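Local coordinates for protein Baccell_00875 (PDB 5NO8) that probably acts as a polysaccharide lyase that removes L-rhamnose caps from glucuronic acid in complex arabinogalactan proteins, at residues A422-T436 against N450-Y462. Sequence-based numbering, arbitrary orientation.
Sequences ADFVRRKLQTDNYVT and NYMWVAELYFQMY
Thr-436 lies over one face of the Tyr-451 ring, its CB 3.6 Å from the ring centroid and almost on the ring normal, a CH-pi contact. The phenol oxygen of the same ring accepts from the backbone: Thr-436 N reaches Tyr-451 OH at 3.1 Å in a nearly straight bond, and Asn-446 is a further partner of that hydroxyl. Tyr-458 carries Val-454 O over one face, offset toward the rim, and is met across the contact at its edge, where Ala-422 O and Gln-430 OE1 lie near the ring plane and OE1 accepts a hydrogen bond from Tyr-458 OH at 2.7 Å. The amide stands 58° from the ring, and its oxygen is gripped from both faces, by Tyr-458 OH on one and Arg-426 NH1 on the other. Its nitrogen donates in plane to Thr-436 OG1, with NE2 to OG1 at 2.9 Å, and also bonds Thr-477. An alanine in place of Gln-430 would probably leave the buried hydroxyl of Tyr-458 without its acceptor and Thr-436 OG1 without its donor. Arg-426, bent at chi2 (68°), turns its guanidinium back over the turn 431-434, where one face receives Tyr-434 CE1. Between the two tyrosines the contact is aliphatic: Val-425 CG1 meets Val-454 CG2 at 3.9 Å, and Thr-436 CG2 packs against that same methyl. The example illustrates how the loop leaving one helix of a hairpin can bond to the next: segments 422-429 and 450-462 run in opposing directions at 137°, helix 469-485 takes up Tyr-434 through Asp-473, and helices 396-409 and 496-505 pack against other side chains of 448-465.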
loop_
_atom_site.group_PDB
_atom_site.type_symbol
_atom_site.label_atom_id
_atom_site.label_comp_id
_atom_site.label_asym_id
_atom_site.label_seq_id
_atom_site.Cartn_x
_atom_site.Cartn_y
_atom_site.Cartn_z
ATOM N N ALA A 422 0.948 26.429 16.088
ATOM C CA ALA A 422 0.434 25.933 17.356
ATOM C C ALA A 422 -0.628 26.861 17.969
ATOM O O ALA A 422 -1.582 26.392 18.590
ATOM C CB ALA A 422 1.549 25.702 18.342
ATOM N N ASP A 423 -0.452 28.154 17.773
ATOM C CA ASP A 423 -1.489 29.127 18.102
ATOM C C ASP A 423 -2.737 28.986 17.270
ATOM O O ASP A 423 -3.843 29.034 17.810
ATOM C CB ASP A 423 -0.969 30.544 17.975
ATOM C CG ASP A 423 -0.772 31.159 19.301
ATOM O OD1 ASP A 423 0.249 30.859 19.954
ATOM O OD2 ASP A 423 -1.698 31.875 19.719
ATOM N N PHE A 424 -2.579 28.863 15.955
ATOM C CA PHE A 424 -3.713 28.568 15.087
ATOM C C PHE A 424 -4.471 27.325 15.566
ATOM O O PHE A 424 -5.697 27.351 15.657
ATOM C CB PHE A 424 -3.290 28.399 13.609
ATOM C CG PHE A 424 -4.257 27.575 12.799
ATOM C CD1 PHE A 424 -5.445 28.136 12.320
ATOM C CD2 PHE A 424 -4.002 26.221 12.542
ATOM C CE1 PHE A 424 -6.346 27.368 11.581
ATOM C CE2 PHE A 424 -4.905 25.449 11.823
ATOM C CZ PHE A 424 -6.075 26.021 11.337
ATOM N N VAL A 425 -3.750 26.250 15.882
ATOM C CA VAL A 425 -4.401 25.021 16.312
ATOM C C VAL A 425 -5.181 25.233 17.630
ATOM O O VAL A 425 -6.361 24.841 17.741
ATOM C CB VAL A 425 -3.398 23.868 16.473
ATOM C CG1 VAL A 425 -4.060 22.628 17.048
ATOM C CG2 VAL A 425 -2.765 23.546 15.115
ATOM N N ARG A 426 -4.498 25.792 18.619
ATOM C CA ARG A 426 -5.083 25.969 19.949
ATOM C C ARG A 426 -6.291 26.902 19.923
ATOM O O ARG A 426 -7.320 26.602 20.535
ATOM C CB ARG A 426 -4.014 26.472 20.936
ATOM C CG ARG A 426 -4.494 26.709 22.354
ATOM C CD ARG A 426 -4.881 25.430 23.085
ATOM N NE ARG A 426 -5.667 25.764 24.285
ATOM C CZ ARG A 426 -6.940 25.419 24.528
ATOM N NH1 ARG A 426 -7.646 24.638 23.699
ATOM N NH2 ARG A 426 -7.509 25.833 25.666
ATOM N N ARG A 427 -6.174 28.008 19.202
ATOM C CA ARG A 427 -7.207 29.041 19.214
ATOM C C ARG A 427 -8.318 28.799 18.212
ATOM O O ARG A 427 -9.465 29.078 18.523
ATOM C CB ARG A 427 -6.602 30.422 18.968
ATOM C CG ARG A 427 -5.665 30.874 20.064
ATOM C CD ARG A 427 -4.935 32.143 19.654
ATOM N NE ARG A 427 -4.033 32.580 20.720
ATOM C CZ ARG A 427 -3.188 33.608 20.641
ATOM N NH1 ARG A 427 -3.079 34.329 19.520
ATOM N NH2 ARG A 427 -2.406 33.887 21.685
ATOM N N LYS A 428 -7.992 28.306 17.012
ATOM C CA LYS A 428 -8.990 28.162 15.943
ATOM C C LYS A 428 -9.559 26.754 15.775
ATOM O O LYS A 428 -10.721 26.615 15.389
ATOM C CB LYS A 428 -8.435 28.636 14.612
ATOM C CG LYS A 428 -7.995 30.090 14.606
ATOM C CD LYS A 428 -9.202 31.031 14.600
ATOM C CE LYS A 428 -8.789 32.470 14.332
ATOM N NZ LYS A 428 -7.886 32.973 15.412
ATOM N N LEU A 429 -8.754 25.720 16.017
ATOM C CA LEU A 429 -9.225 24.340 15.872
ATOM C C LEU A 429 -9.736 23.711 17.157
ATOM O O LEU A 429 -10.414 22.675 17.103
ATOM C CB LEU A 429 -8.138 23.438 15.273
ATOM C CG LEU A 429 -7.642 23.805 13.882
ATOM C CD1 LEU A 429 -6.662 22.730 13.434
ATOM C CD2 LEU A 429 -8.759 23.986 12.866
ATOM N N GLN A 430 -9.397 24.290 18.308
ATOM C CA GLN A 430 -9.868 23.760 19.569
ATOM C C GLN A 430 -10.827 24.758 20.250
ATOM O O GLN A 430 -10.797 25.954 19.960
ATOM C CB GLN A 430 -8.701 23.416 20.475
ATOM C CG GLN A 430 -7.883 22.203 20.038
ATOM C CD GLN A 430 -6.996 21.696 21.161
ATOM O OE1 GLN A 430 -6.244 22.469 21.756
ATOM N NE2 GLN A 430 -7.101 20.411 21.485
ATOM N N THR A 431 -11.697 24.233 21.112
ATOM C CA THR A 431 -12.495 25.059 22.029
ATOM C C THR A 431 -11.634 25.269 23.265
ATOM O O THR A 431 -10.619 24.587 23.450
ATOM C CB THR A 431 -13.805 24.362 22.477
ATOM O OG1 THR A 431 -13.497 23.212 23.284
ATOM C CG2 THR A 431 -14.642 23.929 21.296
ATOM N N ASP A 432 -12.073 26.154 24.155
ATOM C CA ASP A 432 -11.363 26.375 25.416
ATOM C C ASP A 432 -11.242 25.073 26.242
ATOM O O ASP A 432 -10.229 24.875 26.909
ATOM C CB ASP A 432 -12.031 27.501 26.242
ATOM C CG ASP A 432 -11.018 28.342 27.011
ATOM O OD1 ASP A 432 -10.185 28.996 26.353
ATOM O OD2 ASP A 432 -11.048 28.364 28.264
ATOM N N ASN A 433 -12.251 24.192 26.168
ATOM C CA ASN A 433 -12.237 22.895 26.864
ATOM C C ASN A 433 -11.613 21.725 26.040
ATOM O O ASN A 433 -11.819 20.569 26.373
ATOM C CB ASN A 433 -13.656 22.505 27.287
ATOM N N TYR A 434 -10.860 22.034 24.979
ATOM C CA TYR A 434 -10.036 21.048 24.235
ATOM C C TYR A 434 -10.818 20.100 23.316
ATOM O O TYR A 434 -10.262 19.114 22.811
ATOM C CB TYR A 434 -9.093 20.257 25.156
ATOM C CG TYR A 434 -8.113 21.122 25.895
ATOM C CD1 TYR A 434 -6.908 21.514 25.301
ATOM C CD2 TYR A 434 -8.384 21.562 27.198
ATOM C CE1 TYR A 434 -6.002 22.320 25.983
ATOM C CE2 TYR A 434 -7.480 22.355 27.895
ATOM C CZ TYR A 434 -6.295 22.736 27.294
ATOM O OH TYR A 434 -5.410 23.528 27.995
ATOM N N VAL A 435 -12.089 20.405 23.073
ATOM C CA VAL A 435 -12.809 19.755 22.001
ATOM C C VAL A 435 -12.123 20.227 20.716
ATOM O O VAL A 435 -11.836 21.423 20.547
ATOM C CB VAL A 435 -14.319 20.070 22.018
ATOM C CG1 VAL A 435 -14.993 19.549 20.752
ATOM C CG2 VAL A 435 -14.972 19.472 23.276
ATOM N N THR A 436 -11.882 19.274 19.823
ATOM C CA THR A 436 -10.954 19.461 18.702
ATOM C C THR A 436 -11.645 19.229 17.369
ATOM O O THR A 436 -12.192 18.152 17.105
ATOM C CB THR A 436 -9.748 18.510 18.859
ATOM O OG1 THR A 436 -9.109 18.767 20.111
ATOM C CG2 THR A 436 -8.738 18.683 17.727
ATOM N N ASN A 450 -8.307 13.056 15.229
ATOM C CA ASN A 450 -7.737 14.390 15.178
ATOM C C ASN A 450 -7.082 14.778 16.496
ATOM O O ASN A 450 -6.116 15.546 16.491
ATOM C CB ASN A 450 -8.791 15.435 14.799
ATOM C CG ASN A 450 -9.385 15.208 13.423
ATOM O OD1 ASN A 450 -8.870 14.417 12.620
ATOM N ND2 ASN A 450 -10.466 15.927 13.129
ATOM N N TYR A 451 -7.572 14.229 17.608
ATOM C CA TYR A 451 -7.065 14.575 18.945
ATOM C C TYR A 451 -5.646 14.072 19.197
ATOM O O TYR A 451 -4.868 14.716 19.913
ATOM C CB TYR A 451 -7.959 13.978 20.028
ATOM C CG TYR A 451 -9.317 14.636 20.133
ATOM C CD1 TYR A 451 -10.287 14.438 19.146
ATOM C CD2 TYR A 451 -9.635 15.461 21.225
ATOM C CE1 TYR A 451 -11.529 15.039 19.230
ATOM C CE2 TYR A 451 -10.885 16.065 21.328
ATOM C CZ TYR A 451 -11.829 15.852 20.329
ATOM O OH TYR A 451 -13.069 16.443 20.399
ATOM N N MET A 452 -5.331 12.887 18.671
ATOM C CA MET A 452 -4.001 12.293 18.861
ATOM C C MET A 452 -2.931 13.139 18.211
ATOM O O MET A 452 -1.840 13.279 18.750
ATOM C CB MET A 452 -3.924 10.898 18.263
ATOM C CG MET A 452 -4.906 9.891 18.835
ATOM S SD MET A 452 -4.936 9.865 20.652
ATOM C CE MET A 452 -6.217 11.051 21.011
ATOM N N TRP A 453 -3.259 13.668 17.042
ATOM C CA TRP A 453 -2.300 14.420 16.229
ATOM C C TRP A 453 -2.100 15.815 16.801
ATOM O O TRP A 453 -0.973 16.307 16.846
ATOM C CB TRP A 453 -2.757 14.477 14.780
ATOM C CG TRP A 453 -2.936 13.111 14.164
ATOM C CD1 TRP A 453 -2.182 11.986 14.402
ATOM C CD2 TRP A 453 -3.944 12.732 13.228
ATOM N NE1 TRP A 453 -2.657 10.943 13.656
ATOM C CE2 TRP A 453 -3.740 11.371 12.928
ATOM C CE3 TRP A 453 -4.996 13.417 12.606
ATOM C CZ2 TRP A 453 -4.555 10.674 12.021
ATOM C CZ3 TRP A 453 -5.813 12.724 11.718
ATOM C CH2 TRP A 453 -5.577 11.364 11.428
ATOM N N VAL A 454 -3.187 16.436 17.270
ATOM C CA VAL A 454 -3.074 17.690 18.007
ATOM C C VAL A 454 -2.237 17.512 19.269
ATOM O O VAL A 454 -1.382 18.335 19.547
ATOM C CB VAL A 454 -4.456 18.300 18.340
ATOM C CG1 VAL A 454 -4.318 19.442 19.360
ATOM C CG2 VAL A 454 -5.086 18.824 17.080
ATOM N N ALA A 455 -2.478 16.455 20.035
ATOM C CA ALA A 455 -1.698 16.177 21.234
ATOM C C ALA A 455 -0.230 15.930 20.940
ATOM O O ALA A 455 0.655 16.423 21.650
ATOM C CB ALA A 455 -2.259 14.983 21.962
ATOM N N GLU A 456 0.035 15.160 19.891
ATOM C CA GLU A 456 1.405 14.948 19.460
ATOM C C GLU A 456 2.048 16.288 19.201
ATOM O O GLU A 456 3.131 16.533 19.706
ATOM C CB GLU A 456 1.480 14.081 18.196
ATOM C CG GLU A 456 2.867 14.052 17.552
ATOM C CD GLU A 456 3.612 12.735 17.606
ATOM O OE1 GLU A 456 3.004 11.650 17.795
ATOM O OE2 GLU A 456 4.858 12.785 17.411
ATOM N N LEU A 457 1.390 17.154 18.443
ATOM C CA LEU A 457 1.961 18.466 18.148
ATOM C C LEU A 457 2.345 19.188 19.439
ATOM O O LEU A 457 3.471 19.696 19.573
ATOM C CB LEU A 457 1.039 19.334 17.302
ATOM C CG LEU A 457 1.522 20.768 17.072
ATOM C CD1 LEU A 457 2.755 20.814 16.165
ATOM C CD2 LEU A 457 0.454 21.663 16.514
ATOM N N TYR A 458 1.422 19.215 20.402
ATOM C CA TYR A 458 1.682 19.960 21.642
ATOM C C TYR A 458 2.844 19.386 22.428
ATOM O O TYR A 458 3.715 20.143 22.861
ATOM C CB TYR A 458 0.404 20.077 22.515
ATOM C CG TYR A 458 -0.740 20.879 21.942
ATOM C CD1 TYR A 458 -0.555 21.888 21.017
ATOM C CD2 TYR A 458 -2.050 20.650 22.385
ATOM C CE1 TYR A 458 -1.622 22.624 20.522
ATOM C CE2 TYR A 458 -3.114 21.382 21.909
ATOM C CZ TYR A 458 -2.911 22.361 20.988
ATOM O OH TYR A 458 -3.966 23.083 20.505
ATOM N N PHE A 459 2.921 18.069 22.588
ATOM C CA PHE A 459 4.038 17.479 23.296
ATOM C C PHE A 459 5.376 17.750 22.577
ATOM O O PHE A 459 6.384 18.031 23.232
ATOM C CB PHE A 459 3.863 15.989 23.507
ATOM C CG PHE A 459 2.710 15.609 24.414
ATOM C CD1 PHE A 459 2.591 16.140 25.696
ATOM C CD2 PHE A 459 1.772 14.661 23.999
ATOM C CE1 PHE A 459 1.545 15.746 26.531
ATOM C CE2 PHE A 459 0.722 14.279 24.815
ATOM C CZ PHE A 459 0.618 14.813 26.094
ATOM N N GLN A 460 5.364 17.719 21.248
ATOM C CA GLN A 460 6.573 18.066 20.478
ATOM C C GLN A 460 6.957 19.540 20.689
ATOM O O GLN A 460 8.146 19.866 20.805
ATOM C CB GLN A 460 6.354 17.799 18.986
ATOM C CG GLN A 460 6.088 16.345 18.625
ATOM C CD GLN A 460 7.313 15.465 18.660
ATOM O OE1 GLN A 460 8.390 15.882 19.095
ATOM N NE2 GLN A 460 7.145 14.209 18.228
ATOM N N MET A 461 5.960 20.424 20.696
ATOM C CA MET A 461 6.178 21.856 20.950
ATOM C C MET A 461 6.769 22.162 22.333
ATOM O O MET A 461 7.471 23.171 22.480
ATOM C CB MET A 461 4.917 22.676 20.717
ATOM C CG MET A 461 4.494 22.839 19.268
ATOM S SD MET A 461 5.693 23.689 18.254
ATOM C CE MET A 461 5.679 25.391 18.877
ATOM N N TYR A 462 6.540 21.305 23.324
ATOM C CA TYR A 462 7.273 21.406 24.590
ATOM C C TYR A 462 8.765 21.232 24.368
ATOM O O TYR A 462 9.567 21.993 24.905
ATOM C CB TYR A 462 6.776 20.373 25.602
ATOM C CG TYR A 462 7.631 20.197 26.844
ATOM C CD1 TYR A 462 7.827 21.252 27.755
ATOM C CD2 TYR A 462 8.204 18.970 27.132
ATOM C CE1 TYR A 462 8.583 21.066 28.905
ATOM C CE2 TYR A 462 8.962 18.775 28.269
ATOM C CZ TYR A 462 9.144 19.820 29.158
ATOM O OH TYR A 462 9.920 19.565 30.270
HETATM O O HOH W 1 -12.514 16.668 14.786
#